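Deoxyribodipyrimidine photo-lyase (Oryza sativa Japonica Group, PDB 3UMV) catalyses the light-driven splitting of cyclobutane pyrimidine dimers in UV-damaged DNA, using one bound FAD, and so repairs the lesion. Local coordinates at residues A[42-47]-A[134-139]; A[53-58]-A[164-169]. All coordinates share one frame; numbering follows the deposited sequence.

Interaction 1 of 2, residues A[42-47]-A[134-139]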
ATOM      1  N   TYR A  42     -18.102  -8.317   6.731  1.00 14.50           N
ATOM      2  CA  TYR A  42     -16.963  -7.445   6.491  1.00 17.97           C
ATOM      3  C   TYR A  42     -16.348  -7.822   5.145  1.00 18.43           C
ATOM      4  O   TYR A  42     -15.827  -8.928   4.969  1.00 19.23           O
ATOM      5  CB  TYR A  42     -15.928  -7.547   7.628  1.00 18.25           C
ATOM      6  CG  TYR A  42     -14.561  -6.965   7.308  1.00 15.25           C
ATOM      7  CD1 TYR A  42     -14.427  -5.798   6.556  1.00 14.23           C
ATOM      8  CD2 TYR A  42     -13.396  -7.573   7.782  1.00 18.29           C
ATOM      9  CE1 TYR A  42     -13.175  -5.270   6.252  1.00 16.08           C
ATOM     10  CE2 TYR A  42     -12.128  -7.042   7.491  1.00 17.23           C
ATOM     11  CZ  TYR A  42     -12.029  -5.889   6.739  1.00 13.34           C
ATOM     12  OH  TYR A  42     -10.786  -5.353   6.457  1.00 14.08           O
ATOM     13  N   TRP A  43     -16.487  -6.918   4.183  1.00 15.25           N
ATOM     14  CA  TRP A  43     -15.838  -7.061   2.893  1.00 14.10           C
ATOM     15  C   TRP A  43     -14.396  -6.584   3.045  1.00 15.00           C
ATOM     16  O   TRP A  43     -14.121  -5.389   3.039  1.00 17.01           O
ATOM     17  CB  TRP A  43     -16.599  -6.258   1.825  1.00 15.35           C
ATOM     18  CG  TRP A  43     -15.910  -6.204   0.480  1.00 17.38           C
ATOM     19  CD1 TRP A  43     -14.864  -6.981   0.057  1.00 15.35           C
ATOM     20  CD2 TRP A  43     -16.202  -5.305  -0.606  1.00 16.60           C
ATOM     21  NE1 TRP A  43     -14.508  -6.636  -1.218  1.00 16.37           N
ATOM     22  CE2 TRP A  43     -15.306  -5.608  -1.650  1.00 17.26           C
ATOM     23  CE3 TRP A  43     -17.137  -4.276  -0.795  1.00 21.28           C
ATOM     24  CZ2 TRP A  43     -15.309  -4.913  -2.875  1.00 16.73           C
ATOM     25  CZ3 TRP A  43     -17.142  -3.588  -2.021  1.00 16.65           C
ATOM     26  CH2 TRP A  43     -16.235  -3.913  -3.036  1.00 19.41           C
ATOM     27  N   MET A  44     -13.494  -7.542   3.239  1.00 15.22           N
ATOM     28  CA  MET A  44     -12.070  -7.276   3.375  1.00 13.23           C
ATOM     29  C   MET A  44     -11.460  -7.012   2.007  1.00 14.55           C
ATOM     30  O   MET A  44     -11.648  -7.803   1.089  1.00 14.92           O
ATOM     31  CB  MET A  44     -11.408  -8.508   3.986  1.00 16.10           C
ATOM     32  CG  MET A  44      -9.899  -8.388   4.185  1.00 18.30           C
ATOM     33  SD  MET A  44      -9.235  -9.950   4.797  1.00 18.34           S
ATOM     34  CE  MET A  44      -9.599  -9.855   6.549  1.00 15.87           C
ATOM     35  N   LEU A  45     -10.721  -5.918   1.872  1.00 13.02           N
ATOM     36  CA  LEU A  45      -9.999  -5.656   0.638  1.00 11.92           C
ATOM     37  C   LEU A  45      -8.594  -5.156   0.900  1.00 16.14           C
ATOM     38  O   LEU A  45      -7.628  -5.845   0.582  1.00 17.66           O
ATOM     39  CB  LEU A  45     -10.773  -4.699  -0.275  1.00 13.71           C
ATOM     40  CG  LEU A  45     -10.250  -4.618  -1.709  1.00 12.27           C
ATOM     41  CD1 LEU A  45     -11.409  -4.237  -2.627  1.00 14.72           C
ATOM     42  CD2 LEU A  45      -9.086  -3.624  -1.831  1.00 14.55           C
ATOM     43  N   ARG A  46      -8.472  -3.968   1.487  1.00 12.96           N
ATOM     44  CA  ARG A  46      -7.138  -3.414   1.732  1.00 14.72           C
ATOM     45  C   ARG A  46      -6.442  -4.012   2.942  1.00 16.95           C
ATOM     46  O   ARG A  46      -5.211  -4.114   2.965  1.00 18.15           O
ATOM     47  CB  ARG A  46      -7.182  -1.895   1.862  1.00 16.46           C
ATOM     48  CG  ARG A  46      -5.805  -1.244   1.714  1.00 14.60           C
ATOM     49  CD  ARG A  46      -5.915   0.241   1.913  1.00 18.82           C
ATOM     50  NE  ARG A  46      -4.683   0.944   1.590  1.00 12.00           N
ATOM     51  CZ  ARG A  46      -4.573   2.266   1.681  1.00 12.56           C
ATOM     52  NH1 ARG A  46      -5.625   2.982   2.069  1.00 11.60           N
ATOM     53  NH2 ARG A  46      -3.436   2.870   1.373  1.00 15.79           N
ATOM     54  N   ASP A  47      -7.208  -4.418   3.948  1.00 13.94           N
ATOM     55  CA  ASP A  47      -6.572  -4.787   5.208  1.00 13.26           C
ATOM     56  C   ASP A  47      -6.690  -6.280   5.489  1.00 15.22           C
ATOM     57  O   ASP A  47      -7.583  -6.735   6.206  1.00 15.68           O
ATOM     58  CB  ASP A  47      -7.124  -3.907   6.334  1.00 14.12           C
ATOM     59  CG  ASP A  47      -6.804  -2.429   6.110  1.00 17.52           C
ATOM     60  OD1 ASP A  47      -7.696  -1.701   5.642  1.00 19.10           O
ATOM     61  OD2 ASP A  47      -5.640  -2.009   6.342  1.00 15.70           O
ATOM     62  N   VAL A 134     -19.839  -3.997   5.892  1.00 13.50           N
ATOM     63  CA  VAL A 134     -18.773  -3.082   6.295  1.00 14.87           C
ATOM     64  C   VAL A 134     -17.620  -3.207   5.316  1.00 12.84           C
ATOM     65  O   VAL A 134     -17.138  -4.297   5.068  1.00 15.78           O
ATOM     66  CB  VAL A 134     -18.250  -3.402   7.706  1.00 11.46           C
ATOM     67  CG1 VAL A 134     -17.114  -2.429   8.083  1.00 13.85           C
ATOM     68  CG2 VAL A 134     -19.404  -3.361   8.714  1.00 15.30           C
ATOM     69  N   ALA A 135     -17.168  -2.092   4.755  1.00 12.81           N
ATOM     70  CA  ALA A 135     -15.990  -2.146   3.884  1.00 15.50           C
ATOM     71  C   ALA A 135     -14.823  -1.404   4.519  1.00 18.30           C
ATOM     72  O   ALA A 135     -15.036  -0.532   5.353  1.00 18.82           O
ATOM     73  CB  ALA A 135     -16.305  -1.569   2.507  1.00 17.82           C
ATOM     74  N   ASP A 136     -13.599  -1.761   4.136  1.00 15.92           N
ATOM     75  CA  ASP A 136     -12.432  -0.972   4.508  1.00 14.66           C
ATOM     76  C   ASP A 136     -12.163   0.102   3.445  1.00 14.89           C
ATOM     77  O   ASP A 136     -12.965   0.287   2.521  1.00 15.46           O
ATOM     78  CB  ASP A 136     -11.187  -1.839   4.870  1.00 12.76           C
ATOM     79  CG  ASP A 136     -10.809  -2.866   3.777  1.00 15.09           C
ATOM     80  OD1 ASP A 136     -10.367  -3.992   4.130  1.00 16.17           O
ATOM     81  OD2 ASP A 136     -10.900  -2.537   2.574  1.00 13.69           O
ATOM     82  N   PHE A 137     -11.079   0.851   3.609  1.00 12.46           N
ATOM     83  CA  PHE A 137     -10.853   2.041   2.790  1.00 14.09           C
ATOM     84  C   PHE A 137      -9.572   2.048   1.983  1.00 15.32           C
ATOM     85  O   PHE A 137      -8.492   1.762   2.504  1.00 15.45           O
ATOM     86  CB  PHE A 137     -10.846   3.321   3.644  1.00 13.14           C
ATOM     87  CG  PHE A 137     -10.328   4.517   2.896  1.00 15.00           C
ATOM     88  CD1 PHE A 137      -9.006   4.913   3.032  1.00 14.01           C
ATOM     89  CD2 PHE A 137     -11.143   5.201   2.004  1.00 16.54           C
ATOM     90  CE1 PHE A 137      -8.511   6.011   2.313  1.00 13.51           C
ATOM     91  CE2 PHE A 137     -10.663   6.288   1.276  1.00 15.48           C
ATOM     92  CZ  PHE A 137      -9.331   6.688   1.432  1.00 16.81           C
ATOM     93  N   SER A 138      -9.709   2.403   0.709  1.00 11.70           N
ATOM     94  CA  SER A 138      -8.565   2.711  -0.154  1.00 12.73           C
ATOM     95  C   SER A 138      -8.952   3.855  -1.071  1.00 14.18           C
ATOM     96  O   SER A 138     -10.083   3.909  -1.540  1.00 15.15           O
ATOM     97  CB  SER A 138      -8.188   1.504  -1.016  1.00 17.47           C
ATOM     98  OG  SER A 138      -7.311   1.921  -2.056  1.00 21.51           O
ATOM     99  N   PRO A 139      -8.013   4.776  -1.345  1.00 14.46           N
ATOM    100  CA  PRO A 139      -8.334   5.889  -2.242  1.00 13.15           C
ATOM    101  C   PRO A 139      -8.120   5.548  -3.717  1.00 12.60           C
ATOM    102  O   PRO A 139      -8.385   6.383  -4.589  1.00 17.34           O
ATOM    103  CB  PRO A 139      -7.325   6.971  -1.816  1.00 14.28           C
ATOM    104  CG  PRO A 139      -6.128   6.195  -1.342  1.00 13.69           C
ATOM    105  CD  PRO A 139      -6.697   4.943  -0.692  1.00 14.44           C
TER
HETATM  106  O   HOH W   1     -13.421  -3.249   1.457  1.00 16.90           O
HETATM  107  O   HOH W   2      -8.693   0.661   5.256  1.00 14.92           O
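The carboxylate of D136 is gripped by the hydroxyl of Y42 and by three consecutive backbone N-H groups, those of L45, R46 and D47. Y42 OH reaches D136 OD1 on the anti side at 2.7 Å. L45 N meets the same D136 OD1 on the syn side at 3.0 Å, nearly straight (175°), and D47 N comes to it from above the carboxylate plane. The other oxygen, D136 OD2, takes the R46 N-H at 3.0 Å. With D136 CG between its backbone N and carbonyl carbon (chi1 53°), the carboxylate projects into the turn of 45-47, and the Y42 ring stands 81° to its plane. These donors probably offset the buried negative charge of D136, although D47 OD1 lies 3.8 Å from D136 OD1; a water bonded to D47 OD1 and F137 N sits beside this pair, and D47 OD2 pairs with R49 and H169. These bonds form where parallel strands 40-44 and 132-135 of the Rossmann-like photolyase alpha/beta domain give way to loops. Within the sheet, W43 N donates to V134 O at 2.8 Å, while a second water links W43 O to D136 N and OD2. Further along, the extended R46 side chain runs beside 137-139: its NH1 donates to F137 O at 3.1 Å, almost within the guanidinium plane, and also forms a salt bridge with D328. P139 CD packs 3.6 Å from R46 NH1, and S138 CB lies against R46 CD. The W43 ring touches A135 CB more loosely, CE3 to CB 4.4 Å.

Interaction 2 of 2, residues A[53-58]-A[164-169]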
ATOM      1  N   ASN A  53      -7.472  -4.568  13.269  1.00 15.40           N
ATOM      2  CA  ASN A  53      -8.211  -4.195  12.074  1.00 15.81           C
ATOM      3  C   ASN A  53      -9.516  -3.489  12.462  1.00 17.58           C
ATOM      4  O   ASN A  53     -10.473  -4.132  12.868  1.00 19.68           O
ATOM      5  CB  ASN A  53      -8.476  -5.452  11.234  1.00 13.83           C
ATOM      6  CG  ASN A  53      -9.188  -5.142   9.931  1.00 16.44           C
ATOM      7  OD1 ASN A  53      -9.964  -4.196   9.854  1.00 16.28           O
ATOM      8  ND2 ASN A  53      -8.924  -5.938   8.903  1.00 14.49           N
ATOM      9  N   TRP A  54      -9.551  -2.163  12.342  1.00 14.31           N
ATOM     10  CA  TRP A  54     -10.730  -1.418  12.800  1.00 13.39           C
ATOM     11  C   TRP A  54     -12.002  -1.768  12.050  1.00 17.23           C
ATOM     12  O   TRP A  54     -13.086  -1.652  12.606  1.00 17.38           O
ATOM     13  CB  TRP A  54     -10.521   0.098  12.762  1.00 14.80           C
ATOM     14  CG  TRP A  54      -9.540   0.618  13.781  1.00 12.78           C
ATOM     15  CD1 TRP A  54      -8.370   1.279  13.528  1.00 12.97           C
ATOM     16  CD2 TRP A  54      -9.646   0.521  15.207  1.00 11.51           C
ATOM     17  NE1 TRP A  54      -7.741   1.600  14.707  1.00 15.70           N
ATOM     18  CE2 TRP A  54      -8.490   1.129  15.752  1.00 13.99           C
ATOM     19  CE3 TRP A  54     -10.587  -0.043  16.075  1.00 16.55           C
ATOM     20  CZ2 TRP A  54      -8.269   1.218  17.134  1.00 17.68           C
ATOM     21  CZ3 TRP A  54     -10.360   0.035  17.453  1.00 15.65           C
ATOM     22  CH2 TRP A  54      -9.211   0.668  17.960  1.00 19.13           C
ATOM     23  N   ALA A  55     -11.877  -2.191  10.795  1.00 13.97           N
ATOM     24  CA  ALA A  55     -13.063  -2.494  10.009  1.00 15.16           C
ATOM     25  C   ALA A  55     -13.691  -3.778  10.540  1.00 14.74           C
ATOM     26  O   ALA A  55     -14.898  -3.850  10.735  1.00 17.86           O
ATOM     27  CB  ALA A  55     -12.717  -2.619   8.537  1.00 12.79           C
ATOM     28  N   LEU A  56     -12.856  -4.779  10.813  1.00 16.29           N
ATOM     29  CA  LEU A  56     -13.333  -6.029  11.385  1.00 15.71           C
ATOM     30  C   LEU A  56     -13.917  -5.809  12.798  1.00 18.00           C
ATOM     31  O   LEU A  56     -14.985  -6.323  13.123  1.00 16.34           O
ATOM     32  CB  LEU A  56     -12.201  -7.063  11.421  1.00 14.78           C
ATOM     33  CG  LEU A  56     -12.565  -8.388  12.095  1.00 15.66           C
ATOM     34  CD1 LEU A  56     -13.742  -9.021  11.370  1.00 18.78           C
ATOM     35  CD2 LEU A  56     -11.361  -9.335  12.135  1.00 19.17           C
ATOM     36  N   LEU A  57     -13.215  -5.030  13.621  1.00 18.27           N
ATOM     37  CA  LEU A  57     -13.680  -4.691  14.973  1.00 15.15           C
ATOM     38  C   LEU A  57     -15.049  -4.016  14.927  1.00 17.08           C
ATOM     39  O   LEU A  57     -15.933  -4.332  15.724  1.00 16.14           O
ATOM     40  CB  LEU A  57     -12.667  -3.783  15.679  1.00 20.42           C
ATOM     41  CG  LEU A  57     -11.407  -4.472  16.203  1.00 24.85           C
ATOM     42  CD1 LEU A  57     -10.327  -3.457  16.556  1.00 22.09           C
ATOM     43  CD2 LEU A  57     -11.754  -5.324  17.407  1.00 30.21           C
ATOM     44  N   HIS A  58     -15.222  -3.090  13.989  1.00 17.27           N
ATOM     45  CA  HIS A  58     -16.501  -2.417  13.821  1.00 17.48           C
ATOM     46  C   HIS A  58     -17.605  -3.408  13.448  1.00 20.15           C
ATOM     47  O   HIS A  58     -18.689  -3.386  14.024  1.00 18.71           O
ATOM     48  CB  HIS A  58     -16.402  -1.311  12.772  1.00 19.20           C
ATOM     49  CG  HIS A  58     -17.659  -0.513  12.635  1.00 22.56           C
ATOM     50  ND1 HIS A  58     -18.362  -0.418  11.452  1.00 23.59           N
ATOM     51  CD2 HIS A  58     -18.354   0.210  13.544  1.00 20.23           C
ATOM     52  CE1 HIS A  58     -19.429   0.340  11.635  1.00 20.03           C
ATOM     53  NE2 HIS A  58     -19.447   0.734  12.895  1.00 23.26           N
ATOM     54  N   HIS A 164     -21.383   0.523   5.714  1.00 19.53           N
ATOM     55  CA  HIS A 164     -20.457   1.387   6.439  1.00 17.01           C
ATOM     56  C   HIS A 164     -19.071   1.181   5.858  1.00 16.40           C
ATOM     57  O   HIS A 164     -18.725   0.063   5.465  1.00 15.71           O
ATOM     58  CB  HIS A 164     -20.374   1.021   7.924  1.00 16.63           C
ATOM     59  CG  HIS A 164     -21.649   1.223   8.686  1.00 19.51           C
ATOM     60  ND1 HIS A 164     -21.722   1.064  10.052  1.00 20.14           N
ATOM     61  CD2 HIS A 164     -22.897   1.567   8.282  1.00 19.83           C
ATOM     62  CE1 HIS A 164     -22.957   1.298  10.462  1.00 19.51           C
ATOM     63  NE2 HIS A 164     -23.694   1.595   9.405  1.00 19.19           N
ATOM     64  N   GLN A 165     -18.289   2.251   5.798  1.00 15.67           N
ATOM     65  CA  GLN A 165     -16.870   2.135   5.450  1.00 16.49           C
ATOM     66  C   GLN A 165     -16.006   2.595   6.615  1.00 18.61           C
ATOM     67  O   GLN A 165     -16.268   3.618   7.239  1.00 19.50           O
ATOM     68  CB  GLN A 165     -16.542   2.983   4.231  1.00 17.02           C
ATOM     69  CG  GLN A 165     -15.066   2.945   3.844  1.00 16.06           C
ATOM     70  CD  GLN A 165     -14.815   3.691   2.564  1.00 19.16           C
ATOM     71  OE1 GLN A 165     -15.240   4.832   2.408  1.00 21.71           O
ATOM     72  NE2 GLN A 165     -14.133   3.049   1.639  1.00 17.78           N
ATOM     73  N   VAL A 166     -14.960   1.836   6.905  1.00 19.25           N
ATOM     74  CA  VAL A 166     -14.101   2.144   8.028  1.00 13.67           C
ATOM     75  C   VAL A 166     -12.687   2.327   7.494  1.00 13.84           C
ATOM     76  O   VAL A 166     -12.217   1.503   6.717  1.00 16.57           O
ATOM     77  CB  VAL A 166     -14.128   0.993   9.067  1.00 13.17           C
ATOM     78  CG1 VAL A 166     -13.138   1.279  10.207  1.00 14.44           C
ATOM     79  CG2 VAL A 166     -15.535   0.813   9.622  1.00 16.16           C
ATOM     80  N   ASP A 167     -12.027   3.422   7.864  1.00 11.24           N
ATOM     81  CA  ASP A 167     -10.605   3.530   7.567  1.00 11.38           C
ATOM     82  C   ASP A 167      -9.837   2.686   8.567  1.00 13.56           C
ATOM     83  O   ASP A 167      -9.674   3.064   9.739  1.00 16.94           O
ATOM     84  CB  ASP A 167     -10.134   4.981   7.601  1.00 11.40           C
ATOM     85  CG  ASP A 167      -8.700   5.142   7.101  1.00 16.64           C
ATOM     86  OD1 ASP A 167      -7.955   4.147   7.052  1.00 16.20           O
ATOM     87  OD2 ASP A 167      -8.318   6.283   6.777  1.00 13.26           O
ATOM     88  N   ALA A 168      -9.388   1.525   8.098  1.00 13.95           N
ATOM     89  CA  ALA A 168      -8.625   0.592   8.913  1.00 11.66           C
ATOM     90  C   ALA A 168      -7.134   0.689   8.623  1.00 16.18           C
ATOM     91  O   ALA A 168      -6.334   0.014   9.270  1.00 16.10           O
ATOM     92  CB  ALA A 168      -9.106  -0.847   8.670  1.00 14.10           C
ATOM     93  N   HIS A 169      -6.757   1.506   7.649  1.00 13.44           N
ATOM     94  CA  HIS A 169      -5.363   1.538   7.192  1.00 13.95           C
ATOM     95  C   HIS A 169      -4.561   2.693   7.796  1.00 12.42           C
ATOM     96  O   HIS A 169      -3.356   2.580   8.022  1.00 17.24           O
ATOM     97  CB  HIS A 169      -5.313   1.645   5.668  1.00 15.75           C
ATOM     98  CG  HIS A 169      -4.134   0.959   5.055  1.00 13.67           C
ATOM     99  ND1 HIS A 169      -4.071  -0.412   4.889  1.00 13.75           N
ATOM    100  CD2 HIS A 169      -2.984   1.453   4.546  1.00 12.67           C
ATOM    101  CE1 HIS A 169      -2.925  -0.730   4.310  1.00 14.44           C
ATOM    102  NE2 HIS A 169      -2.249   0.385   4.089  1.00 19.02           N
TER
HETATM  103  O   HOH W   3      -7.055  -0.934  11.591  1.00 13.44           O
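N53 OD1, at the N-cap of helix 54-66, is held by two backbone N-H groups of the first turn and touched by the methyl of A168. L56 N donates to N53 OD1 at 3.1 Å, nearly straight, from above the carbonyl plane, whereas the bond from A55 N is bent (127°) and weak. ND2 of the same amide bonds to R49 O and Y42 OH, which fixes its rotation. A water bridges the segments beside the cap, accepting from W54 N and donating to A168 O at 2.6 Å. Past the cap the contact is mostly apolar. A168 CB lies 4.0 Å from A55 CB, and V166 spreads its two methyls along the helix: CG1, anti to the backbone N, meets W54 CB at 3.8 Å, while CG2 lies 3.6 Å from H58 ND1. The H58 and H164 rings lie edge beside edge, centroids 5.1 Å apart and planes at 29°, though their closest approach is too short to be trusted; H58 ND1 is buried with no partner in the model. Replacing H58 by an alanine is likely to open a gap beside V166 CG2, where the imidazole now packs. The axis of 54-58 runs at 141° to that of strand segment 164-166, with a closest approach of 8.4 Å: roughly antiparallel, as a helix packs over the parallel strands of a Rossmann-like alpha/beta domain.

Overall arrangement
Interactions 1 and 2 have centres 7 Å apart in the alpha/beta domain and share its sheet: strands 132-135 and 162-166 are neighbours, joined by A135 N to H164 O at 2.8 Å. Strand 40-44 leads through the loop containing D47 into helix 54-66 and, with 134-139 preceding 164-169, the segments of the two contacts alternate along the chain. D47 OD2 and H169 ND1, 2.7 Å apart, link the loops of the two contacts, and R46 CZ packs 3.4 Å from H169 CD2. As for the cofactor site, the R46 side chain is about 6 Å from that of R324, an FAD-site residue by similarity, and the D167 side chain about 13 Å from FAD itself.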